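Local structure of p-47 protein (Clostridium botulinum E1 str. 'BoNT E Beluga', 5WIX) at residues Tyr27-Ser30 with Asn31-Asn35; Ile420-Asn423 with Val424-Ile428. The protein is of unknown function but has a BPI-like tulip domain fold, consistent with a possible role in binding lipids or other hydrophobic ligands. One frame throughout, in Å; residues are numbered along the deposited sequence.

Interaction 1. Residues Tyr27-Ser30 with Asn31-Asn35; sequences YGCS and NRVVN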
ATOM      1  N   TYR A  27      -3.167  -3.148  -0.924  1.00 68.48           N
ATOM      2  CA  TYR A  27      -2.901  -4.008   0.245  1.00 90.09           C
ATOM      3  C   TYR A  27      -2.940  -5.484  -0.130  1.00 92.23           C
ATOM      4  O   TYR A  27      -3.662  -5.859  -1.052  1.00 71.34           O
ATOM      5  CB  TYR A  27      -3.909  -3.749   1.360  1.00 83.63           C
ATOM      6  CG  TYR A  27      -4.127  -2.287   1.632  1.00 90.05           C
ATOM      7  CD1 TYR A  27      -3.373  -1.612   2.582  1.00 85.93           C
ATOM      8  CD2 TYR A  27      -5.076  -1.587   0.930  1.00 79.66           C
ATOM      9  CE1 TYR A  27      -3.563  -0.270   2.836  1.00 85.05           C
ATOM     10  CE2 TYR A  27      -5.287  -0.260   1.153  1.00 79.35           C
ATOM     11  CZ  TYR A  27      -4.531   0.413   2.115  1.00 90.36           C
ATOM     12  OH  TYR A  27      -4.749   1.764   2.340  1.00 67.26           O
ATOM     13  N   GLY A  28      -2.194  -6.316   0.598  1.00 90.10           N
ATOM     14  CA  GLY A  28      -2.143  -7.740   0.300  1.00 93.31           C
ATOM     15  C   GLY A  28      -1.857  -8.665   1.476  1.00101.07           C
ATOM     16  O   GLY A  28      -1.140  -8.302   2.417  1.00115.30           O
ATOM     17  N   CYS A  29      -2.423  -9.871   1.422  1.00 83.22           N
ATOM     18  CA  CYS A  29      -2.227 -10.867   2.486  1.00 82.17           C
ATOM     19  C   CYS A  29      -2.070 -12.323   1.984  1.00 83.60           C
ATOM     20  O   CYS A  29      -2.706 -12.754   1.019  1.00 70.87           O
ATOM     21  CB  CYS A  29      -3.388 -10.797   3.489  1.00 69.64           C
ATOM     22  SG  CYS A  29      -3.148 -11.800   4.994  1.00 83.31           S
ATOM     23  N   SER A  30      -1.213 -13.068   2.674  1.00 85.02           N
ATOM     24  CA  SER A  30      -0.963 -14.471   2.377  1.00 84.98           C
ATOM     25  C   SER A  30      -2.207 -15.300   2.634  1.00 95.84           C
ATOM     26  O   SER A  30      -2.857 -15.151   3.674  1.00 95.51           O
ATOM     27  CB  SER A  30       0.202 -14.994   3.229  1.00 92.90           C
ATOM     28  OG  SER A  30       0.438 -16.382   3.049  1.00 97.52           O
ATOM     29  N   ASN A  31      -2.539 -16.185   1.698  1.00 96.13           N
ATOM     30  CA  ASN A  31      -3.621 -17.131   1.950  1.00102.49           C
ATOM     31  C   ASN A  31      -3.204 -18.055   3.091  1.00 87.85           C
ATOM     32  O   ASN A  31      -4.042 -18.477   3.889  1.00 90.37           O
ATOM     33  CB  ASN A  31      -3.994 -17.937   0.691  1.00108.33           C
ATOM     34  CG  ASN A  31      -3.011 -19.050   0.393  1.00124.67           C
ATOM     35  OD1 ASN A  31      -1.797 -18.902   0.572  1.00131.46           O
ATOM     36  ND2 ASN A  31      -3.533 -20.182  -0.056  1.00131.90           N
ATOM     37  N   ARG A  32      -1.902 -18.331   3.185  1.00 75.01           N
ATOM     38  CA  ARG A  32      -1.387 -19.194   4.242  1.00 86.40           C
ATOM     39  C   ARG A  32      -1.771 -18.613   5.602  1.00100.98           C
ATOM     40  O   ARG A  32      -1.977 -19.351   6.566  1.00105.87           O
ATOM     41  CB  ARG A  32       0.138 -19.380   4.123  1.00 87.80           C
ATOM     42  CG  ARG A  32       0.625 -20.007   2.802  1.00 99.08           C
ATOM     43  CD  ARG A  32       1.972 -20.746   2.942  1.00111.78           C
ATOM     44  NE  ARG A  32       3.039 -19.900   3.481  1.00133.23           N
ATOM     45  CZ  ARG A  32       3.924 -19.228   2.743  1.00133.86           C
ATOM     46  NH1 ARG A  32       3.881 -19.300   1.417  1.00119.16           N
ATOM     47  NH2 ARG A  32       4.857 -18.483   3.335  1.00130.86           N
ATOM     48  N   VAL A  33      -1.910 -17.289   5.648  1.00105.13           N
ATOM     49  CA  VAL A  33      -2.284 -16.566   6.862  1.00109.78           C
ATOM     50  C   VAL A  33      -3.773 -16.667   7.197  1.00101.08           C
ATOM     51  O   VAL A  33      -4.149 -17.132   8.282  1.00 99.39           O
ATOM     52  CB  VAL A  33      -1.897 -15.079   6.747  1.00106.84           C
ATOM     53  CG1 VAL A  33      -2.517 -14.257   7.880  1.00 96.53           C
ATOM     54  CG2 VAL A  33      -0.387 -14.950   6.746  1.00107.31           C
ATOM     55  N   VAL A  34      -4.614 -16.225   6.272  1.00 93.74           N
ATOM     56  CA  VAL A  34      -6.050 -16.216   6.516  1.00104.18           C
ATOM     57  C   VAL A  34      -6.644 -17.622   6.673  1.00115.23           C
ATOM     58  O   VAL A  34      -7.530 -17.820   7.506  1.00129.86           O
ATOM     59  CB  VAL A  34      -6.779 -15.470   5.394  1.00101.56           C
ATOM     60  CG1 VAL A  34      -6.234 -15.912   4.065  1.00100.93           C
ATOM     61  CG2 VAL A  34      -8.298 -15.687   5.485  1.00101.95           C
ATOM     62  N   ASN A  35      -6.148 -18.591   5.899  1.00106.89           N
ATOM     63  CA  ASN A  35      -6.620 -19.981   5.990  1.00109.18           C
ATOM     64  C   ASN A  35      -6.649 -20.475   7.421  1.00116.88           C
ATOM     65  O   ASN A  35      -7.553 -21.218   7.821  1.00133.01           O
ATOM     66  CB  ASN A  35      -5.739 -20.928   5.168  1.00 99.25           C
ATOM     67  CG  ASN A  35      -6.128 -20.980   3.705  1.00 90.84           C
ATOM     68  OD1 ASN A  35      -7.270 -20.674   3.324  1.00 78.50           O
ATOM     69  ND2 ASN A  35      -5.173 -21.376   2.866  1.00 84.41           N
TER

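Interaction 2. Residues Ile420-Asn423 with Val424-Ile428; sequences IILN and VGFCI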
ATOM      1  N   ILE A 420      11.090  -2.558   4.322  1.00 82.49           N
ATOM      2  CA  ILE A 420      10.579  -1.397   3.623  1.00 76.56           C
ATOM      3  C   ILE A 420      11.375  -1.258   2.328  1.00 76.40           C
ATOM      4  O   ILE A 420      12.622  -1.379   2.331  1.00 72.82           O
ATOM      5  CB  ILE A 420      10.689  -0.133   4.509  1.00 76.67           C
ATOM      6  CG1 ILE A 420       9.797  -0.339   5.747  1.00 81.38           C
ATOM      7  CG2 ILE A 420      10.382   1.130   3.712  1.00 56.70           C
ATOM      8  CD1 ILE A 420       9.448   0.893   6.538  1.00 57.29           C
ATOM      9  N   ILE A 421      10.675  -1.074   1.213  1.00 60.85           N
ATOM     10  CA  ILE A 421      11.394  -0.968  -0.038  1.00 61.80           C
ATOM     11  C   ILE A 421      10.921   0.201  -0.832  1.00 71.47           C
ATOM     12  O   ILE A 421       9.724   0.426  -1.003  1.00 80.68           O
ATOM     13  CB  ILE A 421      11.264  -2.232  -0.927  1.00 68.71           C
ATOM     14  CG1 ILE A 421      11.782  -3.487  -0.216  1.00 66.43           C
ATOM     15  CG2 ILE A 421      12.044  -2.051  -2.221  1.00 65.96           C
ATOM     16  CD1 ILE A 421      10.707  -4.312   0.460  1.00 77.74           C
ATOM     17  N   LEU A 422      11.883   0.951  -1.333  1.00 68.17           N
ATOM     18  CA  LEU A 422      11.587   2.044  -2.231  1.00 69.41           C
ATOM     19  C   LEU A 422      12.153   1.678  -3.570  1.00 71.74           C
ATOM     20  O   LEU A 422      13.333   1.897  -3.824  1.00 81.16           O
ATOM     21  CB  LEU A 422      12.199   3.348  -1.735  1.00 80.83           C
ATOM     22  CG  LEU A 422      11.951   4.573  -2.618  1.00 73.02           C
ATOM     23  CD1 LEU A 422      10.490   4.994  -2.512  1.00 58.67           C
ATOM     24  CD2 LEU A 422      12.883   5.706  -2.213  1.00 76.55           C
ATOM     25  N   ASN A 423      11.322   1.077  -4.407  1.00 78.93           N
ATOM     26  CA  ASN A 423      11.684   0.814  -5.785  1.00 84.11           C
ATOM     27  C   ASN A 423      10.576   1.388  -6.649  1.00 91.22           C
ATOM     28  O   ASN A 423       9.721   0.661  -7.145  1.00 84.21           O
ATOM     29  CB  ASN A 423      11.881  -0.680  -6.021  1.00 87.43           C
ATOM     30  CG  ASN A 423      12.276  -1.005  -7.448  1.00 95.80           C
ATOM     31  OD1 ASN A 423      12.905  -0.199  -8.135  1.00 88.54           O
ATOM     32  ND2 ASN A 423      11.906  -2.197  -7.902  1.00100.80           N
ATOM     33  N   VAL A 424      10.608   2.714  -6.793  1.00100.03           N
ATOM     34  CA  VAL A 424       9.590   3.527  -7.477  1.00 89.61           C
ATOM     35  C   VAL A 424       8.313   3.626  -6.657  1.00 88.01           C
ATOM     36  O   VAL A 424       7.789   4.720  -6.412  1.00 94.79           O
ATOM     37  CB  VAL A 424       9.226   2.992  -8.867  1.00 84.10           C
ATOM     38  CG1 VAL A 424       8.247   3.945  -9.540  1.00 70.26           C
ATOM     39  CG2 VAL A 424      10.475   2.827  -9.710  1.00 83.96           C
ATOM     40  N   GLY A 425       7.800   2.478  -6.251  1.00 64.58           N
ATOM     41  CA  GLY A 425       6.704   2.456  -5.315  1.00 63.09           C
ATOM     42  C   GLY A 425       7.303   2.377  -3.930  1.00 66.67           C
ATOM     43  O   GLY A 425       8.514   2.147  -3.771  1.00 72.62           O
ATOM     44  N   PHE A 426       6.472   2.568  -2.916  1.00 59.55           N
ATOM     45  CA  PHE A 426       6.971   2.562  -1.547  1.00 71.13           C
ATOM     46  C   PHE A 426       6.244   1.438  -0.875  1.00 66.69           C
ATOM     47  O   PHE A 426       5.009   1.465  -0.791  1.00 64.08           O
ATOM     48  CB  PHE A 426       6.724   3.905  -0.823  1.00 72.19           C
ATOM     49  CG  PHE A 426       7.231   3.937   0.605  1.00 69.74           C
ATOM     50  CD1 PHE A 426       8.538   4.310   0.888  1.00 56.10           C
ATOM     51  CD2 PHE A 426       6.394   3.600   1.665  1.00 67.34           C
ATOM     52  CE1 PHE A 426       9.001   4.332   2.197  1.00 58.40           C
ATOM     53  CE2 PHE A 426       6.858   3.633   2.980  1.00 65.65           C
ATOM     54  CZ  PHE A 426       8.160   3.997   3.241  1.00 58.49           C
ATOM     55  N   CYS A 427       7.003   0.436  -0.442  1.00 69.55           N
ATOM     56  CA  CYS A 427       6.430  -0.826  -0.013  1.00 74.13           C
ATOM     57  C   CYS A 427       6.813  -1.142   1.409  1.00 72.85           C
ATOM     58  O   CYS A 427       8.004  -1.140   1.771  1.00 69.99           O
ATOM     59  CB  CYS A 427       6.878  -1.967  -0.927  1.00 87.36           C
ATOM     60  SG  CYS A 427       6.305  -3.630  -0.403  1.00 88.33           S
ATOM     61  N   ILE A 428       5.793  -1.424   2.209  1.00 74.72           N
ATOM     62  CA  ILE A 428       5.983  -1.820   3.598  1.00 85.74           C
ATOM     63  C   ILE A 428       5.513  -3.273   3.739  1.00 62.97           C
ATOM     64  O   ILE A 428       4.491  -3.620   3.160  1.00 67.47           O
ATOM     65  CB  ILE A 428       5.204  -0.892   4.563  1.00 59.71           C
ATOM     66  CG1 ILE A 428       5.652   0.552   4.375  1.00 75.86           C
ATOM     67  CG2 ILE A 428       5.406  -1.327   5.990  1.00 62.94           C
ATOM     68  CD1 ILE A 428       4.792   1.619   5.101  1.00 68.25           C
TER

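Interaction 1. Residues Tyr27-Ser30 with Asn31-Asn35
Ser30 meets the first turn of the helix with both of its oxygens. Its hydroxyl lies anti to the backbone N (chi1 176°), swung forward along the chain, where OG accepts from Arg32 N at 3.0 Å, a weak capping bond that marks Ser30 as the N-cap. The same hydroxyl sits 3.2 Å from Arg32 CB and lies over one face of the guanidinium, although the arginine chain leads away from the strand. Ser30 O receives two backbone donors: Val33 N at 3.1 Å, from 72° out of the carbonyl plane and thus off the lone pairs, and Val34 N at 3.3 Å, a weak bond that is the first i-to-i+4 step of the helix. Strand 25-30 thus passes directly into helix 31-42, the short axes making 68°, at an inner strand of the six-stranded antiparallel sheet of this tulip-fold protein. Val33 also packs back on the strand end: CG1 lies 3.8 Å from Cys29 SG and CG2 3.6 Å from Ser30 CB. Further out, backbone bonds join Cys29 to Tyr204 of strand 203-210 on one flank and Ser30 to Glu233, just before strand 234-238, on the other. Trp409 and Val234 pack on Cys29, while Asn35 OD1 accepts from Ile69 N and ties the helix to strand 58-70.

Interaction 2. Residues Ile420-Asn423 with Val424-Ile428
A chi1 of -180° carries the Phe426 ring away from its own amide nitrogen and across to the neighbouring strand, and Leu422, in the same rotamer about chi1, brings CD1 to its rim. Leu422 CD1 lies in the ring plane, 4.0 Å from Phe426 CD1, the two side chains crossing at about a right angle. Ile420 sends its CG2 branch to Phe426 CZ at 3.7 Å, an oblique approach. Behind this cluster the backbone pairing is regular: Ile421 N donates to Cys427 O at 2.7 Å and Cys427 N to Ile421 O at 2.8 Å, both in the carbonyl plane, making Ile421-Cys427 an antiparallel hydrogen-bonded pair flanked by the non-hydrogen-bonded pairs Ile420-Ile428 and Leu422-Phe426. The strands form a tight beta hairpin at one edge of the six-stranded sheet, where strand 414-422 is one of the chain's two outermost strands. Val424, at phi 73° and psi -52°, turns the chain in the manner of a classic gamma turn. The bond closing this turn, Gly425 N to Asn423 O, is weak and doubtful, because that oxygen's position is uncertain; Asn423 N to Gly425 O, at 3.1 Å, is also weak. On the face of Ile420, Leu422, Phe426 and Ile428, Phe243 of helix 240-252 meets the Phe426 ring with planes nearly parallel. Phe399 packs on Ile420 and Ile428, and on the other face Leu237 touches Cys427.

Both interactions belong to the same six-stranded antiparallel sheet, with centres about 20 Å apart and nearest atoms about 7 Å apart, so they do not touch. Strand 234-238 connects them, lying between strands 25-30 and 426-432 and hydrogen-bonding to each. Interaction 1 is an exit from an inner strand into a helix, where backbone donors gather on one serine carbonyl, helped by a weak side-chain cap; its strand end, with Asn31 and Val34, is buried, while Arg32 is exposed and Val33 partly so. Interaction 2 is a strand reversal at the sheet's edge, mostly buried, with reciprocal amide-carbonyl pairs and apolar side chains; Asn423 in the turn is exposed, and Val424 and Ile421 partly so.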